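Local coordinates for protein putative amidohydrolase (Unidentified, PDB 3MKV) that probably acts as a zinc-dependent prolidase of the amidohydrolase superfamily, hydrolysing dipeptides that end in proline, at residues 96-101 and 409-414; 4-9 and 27-32; 35-40 and 370-375; 126-131 and 405-410. All blocks are in the same frame, centred on the assembly; numbering follows the deposited sequence.

Interactions 1, 3 and 4 join the small beta domain, built from N-terminal and C-terminal strands, to the TIM-barrel part of the chain that carries the two zinc ions; interaction 2 lies within the beta domain itself. Interactions 1 and 4 are close neighbours, their centres about 9 Å apart; they share Arg409 and Leu410, and Pro127 CG lies 3.6 Å from Met97 CB. Interaction 2 pairs two strands of the N-terminal sheet and touches interaction 4 through Met405, whose SD is 3.9 Å from Phe8 CZ. Interaction 3 sets the next strand of that sheet, 33-38, against the loop 370-375, its centre about 10 Å from that of interaction 2. None of the eight segments contributes a zinc ligand.

Interaction 1. Residues 96-101 and 409-414; sequences AMLRRG and RLFVNE
Leu98 and Phe411 make the apolar half of this contact. In the conformer described, CD2 of Leu98 sits over one face of the Phe411 ring, 3.9 Å from its centroid and 18° off the ring normal, a CH-pi arrangement. The Phe411 side chain swings out with CG anti to the backbone N (chi1 158°), which carries the ring to the last turn of the helix, where CE1 comes 3.9 Å from Arg99 CD.

Arg99 supplies the rest. Its chain bends at chi2 (55°) and then runs across Val412 at about a right angle: CG2 of the valine lies 3.6 Å from Arg99 CD, while CG1 stands over the centre of the guanidinium, 3.6 Å from Arg99 CZ.

The polar contribution is a long salt bridge, Arg99 NH2 to Glu414 OE1 at 3.5 Å. The carboxylate oxygen comes in at the guanidinium edge, with the two planes perpendicular. A stronger hold on Arg99 is the hydrogen bond from NH1 to the carbonyl of Ile401.

Helix 83-99, part of the TIM-barrel amidohydrolase fold, ends here in a Schellman motif with Gly101 at C-prime and packs on the C-terminal hairpin 403-413. Strand 409-413 has a classic beta bulge, Phe411 and Val412 both facing Val404 of strand 403-406, and that neighbouring strand also packs against Leu98 and Arg99.

Interaction 2. Residues 4-9 and 27-32; sequences TTFLFR and ILIEDG
The Phe8 ring meets Ile29 at its edge: Ile29 CD1 lies near the ring plane, 3.9 Å from Phe8 CD2. The Ile27 carbonyl oxygen is also at that ring's edge, so both approach there rather than over a face. Phe6 turns its ring away, and its CB packs instead on Ile29 CB at 4.0 Å; beyond the pair, His48 meets the Phe6 ring with planes at about 45°.

This is an antiparallel pairing of strands 5-9 and 25-30 in the four-stranded N-terminal sheet of the small beta domain. Phe6 with Ile29 and Phe8 with Ile27 are hydrogen-bonded pairs, each closed by two bonds. The Phe6 N to Ile29 O bond is short, 2.6 Å, and its return, Ile29 N to Phe6 O, is 2.7 Å. At the other pair, Ile27 N donates to Phe8 O at 3.1 Å.

The two phenylalanines and two isoleucines share one face, which Met405 of strand 403-406 covers at Phe8 and Ile29. Thr5, Leu7, Leu28 and Glu30 take the other. There the Thr5 and Glu30 side chains run alongside each other, OG1 of the threonine 3.3 Å from Glu30 CB, and Thr5 puts its methyl anti to the backbone N (OG1 chi1 -59°), which brings CG2 to 3.7 Å from Leu28 CD1. The same CG2 sits 3.2 Å from Ile29 O.

Interaction 3. Residues 35-40 and 370-375; sequences REVSDK and GRIVPG
Arg35 meets Pro374 through its backbone. The carbonyl oxygen of Arg35 lies 3.6 Å from Pro374 CB, with the ring's CG a little farther off, while the arginine's CB points away from the loop. These two residues also bring the backbones nearest, CA to CA 4.7 Å. Glu36 adds little: its CA is 4.5 Å from Pro374 CG, and its CB too is directed away. Arg35 and Glu36 form a classic beta bulge opposite Leu28 of strand 25-30, so this outer strand is locally irregular just where the proline rests on it.

Within the chain, strand 33-38 is an outermost strand of the four-stranded N-terminal sheet. The loop 370-375, coming after helix 348-362 of the amidohydrolase domain and before strand 380-383, crosses it, the touching parts running 123° apart, and Gly375 is joined to it by a backbone hydrogen bond with Ile34, one residue ahead of the bulge.

Val37 does most of the side-chain work. CG1 is anti to the backbone N (chi1 -179°), which turns CG2 toward the loop, and that methyl meets three groups. It lies 3.7 Å from the carbonyl oxygen of Ile372, 4.0 Å from Ile372 CG2, and 4.1 Å from Pro374 CD. The Val37 and Ile372 side chains cross at about a right angle. Ile372 is the centre of an inverse gamma turn, and Leu13 of strand 12-13 and Ile27 of strand 25-30 touch both it and Val37.

Interaction 4. Residues 126-131 and 405-410; sequences GPRLFV and MKDGRL
Lys406 reaches across to the carbonyl of Gly126. From CB, which points at the 126-131 segment, CG leaves anti to the backbone N (chi1 160°) and the chain stays extended. CG passes 4.5 Å from Arg128 NH2, oblique to the guanidinium. CD then comes to 3.4 Å from Gly126 O and CE to 3.5 Å from it. At the tip, in the conformer described, NZ donates a 2.6 Å hydrogen bond to that same oxygen, tilted 24° from the carbonyl plane.

The next residue, Asp407, takes the second bond. Arg128 NH2 donates to Asp407 OD2 at 2.7 Å, as part of a salt bridge. The oxygen lies in the guanidinium plane, yet the nitrogen meets it from above the carboxylate plane. A water accepts from Arg128 NE. Asp379 holds Arg128 more strongly, in a salt bridge through NH1, and also accepts a hydrogen bond from the Asp407 backbone, tying both sides together.

The contact joins the 403-413 hairpin, whose type I' turn contains Asp407, to strand 128-131, which probably belongs to the TIM-type barrel of the amidohydrolase family. That strand pairs in parallel with 102-107, and helix 113-120 packs on both Arg128 and Lys406.

Interaction 1. Residues 96-101 and 409-414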
# COMPACT_ATOMS: atom_id res chain seq x y z
N ALA A 96 -18.18 -4.70 40.56
CA ALA A 96 -19.52 -4.42 41.03
C ALA A 96 -20.52 -5.48 40.58
O ALA A 96 -21.53 -5.70 41.26
CB ALA A 96 -19.96 -3.04 40.60
N MET A 97 -20.24 -6.14 39.45
CA MET A 97 -21.14 -7.17 38.92
C MET A 97 -21.12 -8.33 39.89
O MET A 97 -22.17 -8.85 40.27
CB MET A 97 -20.72 -7.66 37.52
CG MET A 97 -20.83 -6.62 36.40
SD MET A 97 -20.32 -7.27 34.78
CE MET A 97 -20.92 -6.01 33.70
N LEU A 98 -19.91 -8.71 40.30
CA LEU A 98 -19.70 -9.80 41.23
C LEU A 98 -20.37 -9.52 42.58
O LEU A 98 -20.99 -10.41 43.17
CB LEU A 98 -18.20 -10.04 41.41
CG LEU A 98 -17.80 -11.32 42.14
CD1 LEU A 98 -18.49 -12.56 41.55
CD2 LEU A 98 -16.27 -11.47 42.10
N ARG A 99 -20.27 -8.28 43.04
CA ARG A 99 -20.89 -7.85 44.30
C ARG A 99 -22.40 -7.98 44.27
O ARG A 99 -23.02 -8.24 45.29
CB ARG A 99 -20.50 -6.40 44.64
CG ARG A 99 -20.90 -5.97 46.05
CD ARG A 99 -20.34 -6.94 47.09
NE ARG A 99 -20.98 -6.82 48.40
CZ ARG A 99 -21.99 -7.59 48.82
NH1 ARG A 99 -22.48 -8.54 48.02
NH2 ARG A 99 -22.51 -7.41 50.03
N ARG A 100 -23.00 -7.78 43.09
CA ARG A 100 -24.44 -7.96 42.89
C ARG A 100 -24.82 -9.44 42.74
O ARG A 100 -25.98 -9.77 42.44
CB ARG A 100 -24.91 -7.18 41.65
CG ARG A 100 -24.71 -5.66 41.75
CD ARG A 100 -25.45 -4.89 40.64
NE ARG A 100 -24.70 -4.83 39.39
CZ ARG A 100 -23.80 -3.89 39.09
NH1 ARG A 100 -23.54 -2.92 39.96
NH2 ARG A 100 -23.17 -3.91 37.93
N GLY A 101 -23.86 -10.33 42.92
CA GLY A 101 -24.15 -11.77 42.87
C GLY A 101 -23.89 -12.45 41.54
O GLY A 101 -24.05 -13.66 41.42
N ARG A 409 -14.18 -19.82 46.37
CA ARG A 409 -13.54 -18.80 47.19
C ARG A 409 -14.56 -17.73 47.51
O ARG A 409 -15.47 -17.47 46.74
CB ARG A 409 -12.34 -18.18 46.47
CG ARG A 409 -11.41 -19.18 45.80
CD ARG A 409 -10.08 -18.56 45.39
NE ARG A 409 -9.17 -18.42 46.53
CZ ARG A 409 -7.84 -18.39 46.44
NH1 ARG A 409 -7.25 -18.49 45.25
NH2 ARG A 409 -7.09 -18.26 47.53
N LEU A 410 -14.41 -17.12 48.68
CA LEU A 410 -15.29 -16.05 49.11
C LEU A 410 -14.74 -14.72 48.66
O LEU A 410 -13.61 -14.36 48.98
CB LEU A 410 -15.44 -16.05 50.64
CG LEU A 410 -16.04 -17.31 51.28
CD1 LEU A 410 -15.78 -17.34 52.78
CD2 LEU A 410 -17.54 -17.42 50.97
N PHE A 411 -15.55 -13.99 47.91
CA PHE A 411 -15.21 -12.64 47.49
C PHE A 411 -15.80 -11.65 48.48
O PHE A 411 -15.31 -10.54 48.66
CB PHE A 411 -15.78 -12.36 46.10
CG PHE A 411 -15.96 -10.90 45.79
CD1 PHE A 411 -17.23 -10.34 45.73
CD2 PHE A 411 -14.86 -10.08 45.58
CE1 PHE A 411 -17.39 -8.99 45.45
CE2 PHE A 411 -15.02 -8.73 45.32
CZ PHE A 411 -16.29 -8.19 45.25
N VAL A 412 -16.89 -12.08 49.10
CA VAL A 412 -17.64 -11.25 50.03
C VAL A 412 -18.34 -12.13 51.05
O VAL A 412 -19.25 -12.89 50.72
CB VAL A 412 -18.69 -10.42 49.30
CG1 VAL A 412 -19.83 -10.06 50.23
CG2 VAL A 412 -18.05 -9.18 48.72
N ASN A 413 -17.90 -12.03 52.30
CA ASN A 413 -18.54 -12.76 53.39
C ASN A 413 -18.72 -11.89 54.63
O ASN A 413 -17.87 -11.87 55.51
CB ASN A 413 -17.71 -13.99 53.75
CG ASN A 413 -18.27 -14.73 54.93
OD1 ASN A 413 -19.38 -14.46 55.38
ND2 ASN A 413 -17.50 -15.68 55.45
N GLU A 414 -19.83 -11.18 54.69
CA GLU A 414 -20.10 -10.34 55.85
C GLU A 414 -21.07 -11.01 56.82
O GLU A 414 -22.00 -10.39 57.32
CB GLU A 414 -20.59 -8.96 55.43
CG GLU A 414 -21.77 -8.97 54.50
CD GLU A 414 -21.92 -7.66 53.78
OE1 GLU A 414 -23.07 -7.24 53.53
OE2 GLU A 414 -20.88 -7.04 53.48

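Interaction 2. Residues 4-9 and 27-32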
# COMPACT_ATOMS: atom_id res chain seq x y z
N THR A 4 -9.12 -27.16 50.53
CA THR A 4 -9.66 -25.95 51.13
C THR A 4 -11.18 -26.05 51.09
O THR A 4 -11.81 -25.75 50.07
CB THR A 4 -9.19 -24.70 50.40
OG1 THR A 4 -9.59 -23.54 51.13
CG2 THR A 4 -9.76 -24.65 48.99
N THR A 5 -11.76 -26.48 52.20
CA THR A 5 -13.13 -26.97 52.22
C THR A 5 -14.12 -26.03 52.90
O THR A 5 -13.74 -25.23 53.76
CB THR A 5 -13.19 -28.36 52.91
OG1 THR A 5 -12.36 -29.28 52.19
CG2 THR A 5 -14.61 -28.88 52.95
N PHE A 6 -15.38 -26.11 52.50
CA PHE A 6 -16.44 -25.30 53.09
C PHE A 6 -17.73 -26.12 53.23
O PHE A 6 -18.07 -26.94 52.37
CB PHE A 6 -16.72 -24.05 52.25
CG PHE A 6 -15.59 -23.08 52.23
CD1 PHE A 6 -15.59 -21.97 53.06
CD2 PHE A 6 -14.51 -23.26 51.37
CE1 PHE A 6 -14.55 -21.06 53.04
CE2 PHE A 6 -13.46 -22.36 51.35
CZ PHE A 6 -13.48 -21.26 52.18
N LEU A 7 -18.43 -25.88 54.34
CA LEU A 7 -19.70 -26.55 54.57
C LEU A 7 -20.78 -25.56 54.96
O LEU A 7 -20.78 -24.99 56.06
CB LEU A 7 -19.55 -27.65 55.63
CG LEU A 7 -20.78 -28.54 55.78
CD1 LEU A 7 -20.42 -29.90 56.34
CD2 LEU A 7 -21.82 -27.86 56.65
N PHE A 8 -21.70 -25.33 54.03
CA PHE A 8 -22.87 -24.51 54.28
C PHE A 8 -23.89 -25.32 55.07
O PHE A 8 -24.21 -26.45 54.70
CB PHE A 8 -23.48 -24.05 52.96
CG PHE A 8 -22.63 -23.07 52.21
CD1 PHE A 8 -22.85 -21.71 52.33
CD2 PHE A 8 -21.61 -23.51 51.38
CE1 PHE A 8 -22.08 -20.80 51.63
CE2 PHE A 8 -20.83 -22.61 50.69
CZ PHE A 8 -21.06 -21.25 50.82
N ARG A 9 -24.38 -24.75 56.16
CA ARG A 9 -25.31 -25.43 57.06
C ARG A 9 -26.40 -24.49 57.59
O ARG A 9 -26.19 -23.31 57.73
CB ARG A 9 -24.52 -26.02 58.23
CG ARG A 9 -25.28 -27.01 59.09
CD ARG A 9 -24.46 -27.45 60.30
NE ARG A 9 -24.25 -26.36 61.25
CZ ARG A 9 -25.20 -25.86 62.04
NH1 ARG A 9 -24.91 -24.87 62.88
NH2 ARG A 9 -26.43 -26.35 62.00
N ILE A 27 -24.36 -28.36 52.26
CA ILE A 27 -23.59 -28.37 51.02
C ILE A 27 -22.10 -28.45 51.32
O ILE A 27 -21.57 -27.70 52.13
CB ILE A 27 -23.89 -27.12 50.16
CG1 ILE A 27 -25.39 -26.79 50.22
CG2 ILE A 27 -23.45 -27.35 48.73
CD1 ILE A 27 -25.71 -25.37 49.81
N LEU A 28 -21.42 -29.39 50.66
CA LEU A 28 -20.00 -29.59 50.87
C LEU A 28 -19.20 -29.06 49.69
O LEU A 28 -19.24 -29.63 48.60
CB LEU A 28 -19.69 -31.06 51.10
CG LEU A 28 -18.21 -31.42 51.31
CD1 LEU A 28 -17.70 -30.86 52.63
CD2 LEU A 28 -18.02 -32.92 51.25
N ILE A 29 -18.47 -27.97 49.91
CA ILE A 29 -17.63 -27.38 48.89
C ILE A 29 -16.17 -27.66 49.19
O ILE A 29 -15.72 -27.44 50.32
CB ILE A 29 -17.81 -25.86 48.83
CG1 ILE A 29 -19.17 -25.52 48.22
CG2 ILE A 29 -16.67 -25.20 48.05
CD1 ILE A 29 -20.30 -26.23 48.91
N GLU A 30 -15.43 -28.13 48.19
CA GLU A 30 -13.99 -28.25 48.34
C GLU A 30 -13.27 -28.18 47.00
O GLU A 30 -13.64 -28.85 46.04
CB GLU A 30 -13.63 -29.52 49.10
CG GLU A 30 -13.88 -30.79 48.32
CD GLU A 30 -13.72 -32.02 49.19
OE1 GLU A 30 -14.46 -32.14 50.19
OE2 GLU A 30 -12.86 -32.86 48.86
N ASP A 31 -12.23 -27.34 46.96
CA ASP A 31 -11.43 -27.17 45.75
C ASP A 31 -12.22 -26.70 44.53
O ASP A 31 -12.09 -27.25 43.44
CB ASP A 31 -10.66 -28.44 45.42
CG ASP A 31 -9.46 -28.65 46.32
OD1 ASP A 31 -8.82 -29.71 46.21
OD2 ASP A 31 -9.14 -27.74 47.12
N GLY A 32 -13.05 -25.68 44.73
CA GLY A 32 -13.76 -25.05 43.63
C GLY A 32 -15.09 -25.66 43.24
O GLY A 32 -15.86 -25.05 42.52
O HOH W 1 -12.84 -24.56 46.98

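Interaction 3. Residues 35-40 and 370-375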
# COMPACT_ATOMS: atom_id res chain seq x y z
N ARG A 35 -19.38 -30.69 46.26
CA ARG A 35 -18.99 -32.08 46.45
C ARG A 35 -20.19 -32.92 46.88
O ARG A 35 -20.41 -34.01 46.36
CB ARG A 35 -17.87 -32.17 47.49
CG ARG A 35 -17.26 -33.55 47.63
CD ARG A 35 -16.34 -33.88 46.45
NE ARG A 35 -16.41 -35.30 46.11
CZ ARG A 35 -15.61 -35.90 45.24
NH1 ARG A 35 -14.65 -35.22 44.61
NH2 ARG A 35 -15.76 -37.20 45.00
N GLU A 36 -20.96 -32.40 47.82
CA GLU A 36 -22.15 -33.09 48.30
C GLU A 36 -23.27 -32.11 48.60
O GLU A 36 -23.03 -30.96 49.00
CB GLU A 36 -21.84 -33.91 49.55
CG GLU A 36 -20.84 -35.03 49.34
CD GLU A 36 -20.36 -35.65 50.65
OE1 GLU A 36 -19.16 -36.00 50.73
OE2 GLU A 36 -21.18 -35.77 51.59
N VAL A 37 -24.50 -32.57 48.39
CA VAL A 37 -25.68 -31.78 48.67
C VAL A 37 -26.76 -32.72 49.21
O VAL A 37 -27.56 -33.26 48.44
CB VAL A 37 -26.19 -31.08 47.38
CG1 VAL A 37 -27.43 -30.23 47.68
CG2 VAL A 37 -25.09 -30.22 46.76
N SER A 38 -26.78 -32.93 50.52
CA SER A 38 -27.76 -33.82 51.13
C SER A 38 -28.48 -33.19 52.30
O SER A 38 -28.08 -32.13 52.80
CB SER A 38 -27.10 -35.13 51.59
OG SER A 38 -26.50 -34.97 52.86
N ASP A 39 -29.55 -33.84 52.73
CA ASP A 39 -30.29 -33.44 53.92
C ASP A 39 -29.76 -34.20 55.13
O ASP A 39 -29.78 -33.71 56.26
CB ASP A 39 -31.79 -33.70 53.74
CG ASP A 39 -32.06 -34.87 52.82
OD1 ASP A 39 -33.15 -34.89 52.20
OD2 ASP A 39 -31.20 -35.77 52.71
N LYS A 40 -29.28 -35.42 54.87
CA LYS A 40 -28.54 -36.18 55.87
C LYS A 40 -27.20 -35.51 56.16
O LYS A 40 -26.24 -35.69 55.41
CB LYS A 40 -28.28 -37.60 55.35
CG LYS A 40 -29.39 -38.60 55.65
CD LYS A 40 -29.64 -38.71 57.14
CE LYS A 40 -29.97 -40.15 57.55
NZ LYS A 40 -30.98 -40.77 56.65
N GLY A 370 -25.33 -22.55 37.49
CA GLY A 370 -26.74 -22.25 37.68
C GLY A 370 -27.51 -23.20 38.58
O GLY A 370 -28.71 -23.03 38.79
N ARG A 371 -26.83 -24.21 39.11
CA ARG A 371 -27.44 -25.21 39.99
C ARG A 371 -26.43 -25.69 41.02
O ARG A 371 -25.31 -26.08 40.68
CB ARG A 371 -27.92 -26.41 39.17
CG ARG A 371 -29.28 -26.24 38.50
CD ARG A 371 -30.39 -26.98 39.26
NE ARG A 371 -30.03 -28.36 39.58
CZ ARG A 371 -30.90 -29.34 39.80
NH1 ARG A 371 -32.20 -29.11 39.73
NH2 ARG A 371 -30.46 -30.56 40.10
N ILE A 372 -26.83 -25.69 42.29
CA ILE A 372 -25.97 -26.24 43.34
C ILE A 372 -26.09 -27.77 43.41
O ILE A 372 -26.91 -28.30 44.15
CB ILE A 372 -26.30 -25.62 44.72
CG1 ILE A 372 -25.91 -24.14 44.74
CG2 ILE A 372 -25.58 -26.37 45.82
CD1 ILE A 372 -26.64 -23.35 45.80
N VAL A 373 -25.27 -28.45 42.61
CA VAL A 373 -25.26 -29.90 42.52
C VAL A 373 -23.83 -30.42 42.57
O VAL A 373 -22.90 -29.70 42.21
CB VAL A 373 -25.90 -30.41 41.20
CG1 VAL A 373 -27.39 -30.19 41.19
CG2 VAL A 373 -25.23 -29.76 39.99
N PRO A 374 -23.65 -31.67 43.02
CA PRO A 374 -22.31 -32.26 43.09
C PRO A 374 -21.61 -32.24 41.74
O PRO A 374 -22.19 -32.68 40.74
CB PRO A 374 -22.57 -33.70 43.53
CG PRO A 374 -23.88 -33.65 44.23
CD PRO A 374 -24.68 -32.60 43.50
N GLY A 375 -20.38 -31.74 41.72
CA GLY A 375 -19.57 -31.71 40.51
C GLY A 375 -19.62 -30.36 39.82
O GLY A 375 -18.82 -30.10 38.91

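Interaction 4. Residues 126-131 and 405-410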
# COMPACT_ATOMS: atom_id res chain seq x y z
N GLY A 126 -13.76 -10.47 39.42
CA GLY A 126 -14.99 -10.23 38.69
C GLY A 126 -15.69 -11.52 38.35
O GLY A 126 -15.28 -12.60 38.77
N PRO A 127 -16.76 -11.41 37.56
CA PRO A 127 -17.48 -12.60 37.16
C PRO A 127 -16.61 -13.45 36.24
O PRO A 127 -15.74 -12.92 35.55
CB PRO A 127 -18.67 -12.04 36.37
CG PRO A 127 -18.71 -10.58 36.66
CD PRO A 127 -17.32 -10.18 36.99
N ARG A 128 -16.83 -14.75 36.23
CA ARG A 128 -16.26 -15.60 35.21
C ARG A 128 -16.77 -15.06 33.89
O ARG A 128 -17.94 -14.70 33.77
CB ARG A 128 -16.72 -17.04 35.43
CG ARG A 128 -16.42 -17.96 34.27
CD ARG A 128 -16.96 -19.35 34.54
NE ARG A 128 -16.48 -19.91 35.80
CZ ARG A 128 -17.11 -19.78 36.96
NH1 ARG A 128 -18.25 -19.10 37.01
NH2 ARG A 128 -16.61 -20.33 38.06
N LEU A 129 -15.89 -14.99 32.89
CA LEU A 129 -16.21 -14.28 31.65
C LEU A 129 -16.35 -15.21 30.46
O LEU A 129 -15.45 -15.97 30.13
CB LEU A 129 -15.16 -13.23 31.33
CG LEU A 129 -15.04 -11.96 32.19
CD1 LEU A 129 -14.06 -11.00 31.54
CD2 LEU A 129 -16.39 -11.28 32.36
N PHE A 130 -17.50 -15.15 29.80
CA PHE A 130 -17.67 -15.79 28.50
C PHE A 130 -17.74 -14.68 27.45
O PHE A 130 -18.77 -14.01 27.31
CB PHE A 130 -18.94 -16.63 28.46
CG PHE A 130 -18.80 -17.97 29.12
CD1 PHE A 130 -18.81 -18.09 30.50
CD2 PHE A 130 -18.67 -19.11 28.35
CE1 PHE A 130 -18.70 -19.32 31.11
CE2 PHE A 130 -18.54 -20.35 28.96
CZ PHE A 130 -18.56 -20.46 30.34
N VAL A 131 -16.63 -14.50 26.73
CA VAL A 131 -16.46 -13.33 25.88
C VAL A 131 -16.72 -13.58 24.39
O VAL A 131 -16.49 -14.68 23.86
CB VAL A 131 -15.04 -12.74 26.07
CG1 VAL A 131 -14.78 -12.47 27.56
CG2 VAL A 131 -14.00 -13.69 25.51
N MET A 405 -19.66 -16.40 46.65
CA MET A 405 -18.61 -17.39 46.45
C MET A 405 -18.49 -17.70 44.96
O MET A 405 -19.47 -18.07 44.32
CB MET A 405 -18.94 -18.67 47.23
CG MET A 405 -17.89 -19.78 47.14
SD MET A 405 -18.16 -21.21 48.23
CE MET A 405 -18.89 -22.40 47.15
N LYS A 406 -17.29 -17.56 44.41
CA LYS A 406 -17.00 -17.92 43.03
C LYS A 406 -15.84 -18.87 43.00
O LYS A 406 -14.82 -18.56 43.57
CB LYS A 406 -16.71 -16.68 42.18
CG LYS A 406 -15.95 -16.94 40.89
CD LYS A 406 -15.36 -15.65 40.34
CE LYS A 406 -14.24 -15.91 39.35
NZ LYS A 406 -13.63 -14.64 38.86
N ASP A 407 -15.98 -20.01 42.32
CA ASP A 407 -14.91 -21.00 42.24
C ASP A 407 -14.44 -21.45 43.63
O ASP A 407 -13.24 -21.67 43.84
CB ASP A 407 -13.71 -20.46 41.45
CG ASP A 407 -13.95 -20.44 39.95
OD1 ASP A 407 -13.59 -19.42 39.32
OD2 ASP A 407 -14.50 -21.42 39.41
N GLY A 408 -15.38 -21.59 44.57
CA GLY A 408 -15.04 -22.06 45.91
C GLY A 408 -14.23 -21.09 46.77
O GLY A 408 -13.65 -21.48 47.78
N ARG A 409 -14.18 -19.82 46.37
CA ARG A 409 -13.54 -18.80 47.19
C ARG A 409 -14.56 -17.73 47.51
O ARG A 409 -15.47 -17.47 46.74
CB ARG A 409 -12.34 -18.18 46.47
CG ARG A 409 -11.41 -19.18 45.80
CD ARG A 409 -10.08 -18.56 45.39
NE ARG A 409 -9.17 -18.42 46.53
CZ ARG A 409 -7.84 -18.39 46.44
NH1 ARG A 409 -7.25 -18.49 45.25
NH2 ARG A 409 -7.09 -18.26 47.53
N LEU A 410 -14.41 -17.12 48.68
CA LEU A 410 -15.29 -16.05 49.11
C LEU A 410 -14.74 -14.72 48.66
O LEU A 410 -13.61 -14.36 48.98
CB LEU A 410 -15.44 -16.05 50.64
CG LEU A 410 -16.04 -17.31 51.28
CD1 LEU A 410 -15.78 -17.34 52.78
CD2 LEU A 410 -17.54 -17.42 50.97
O HOH W 2 -14.01 -20.94 36.42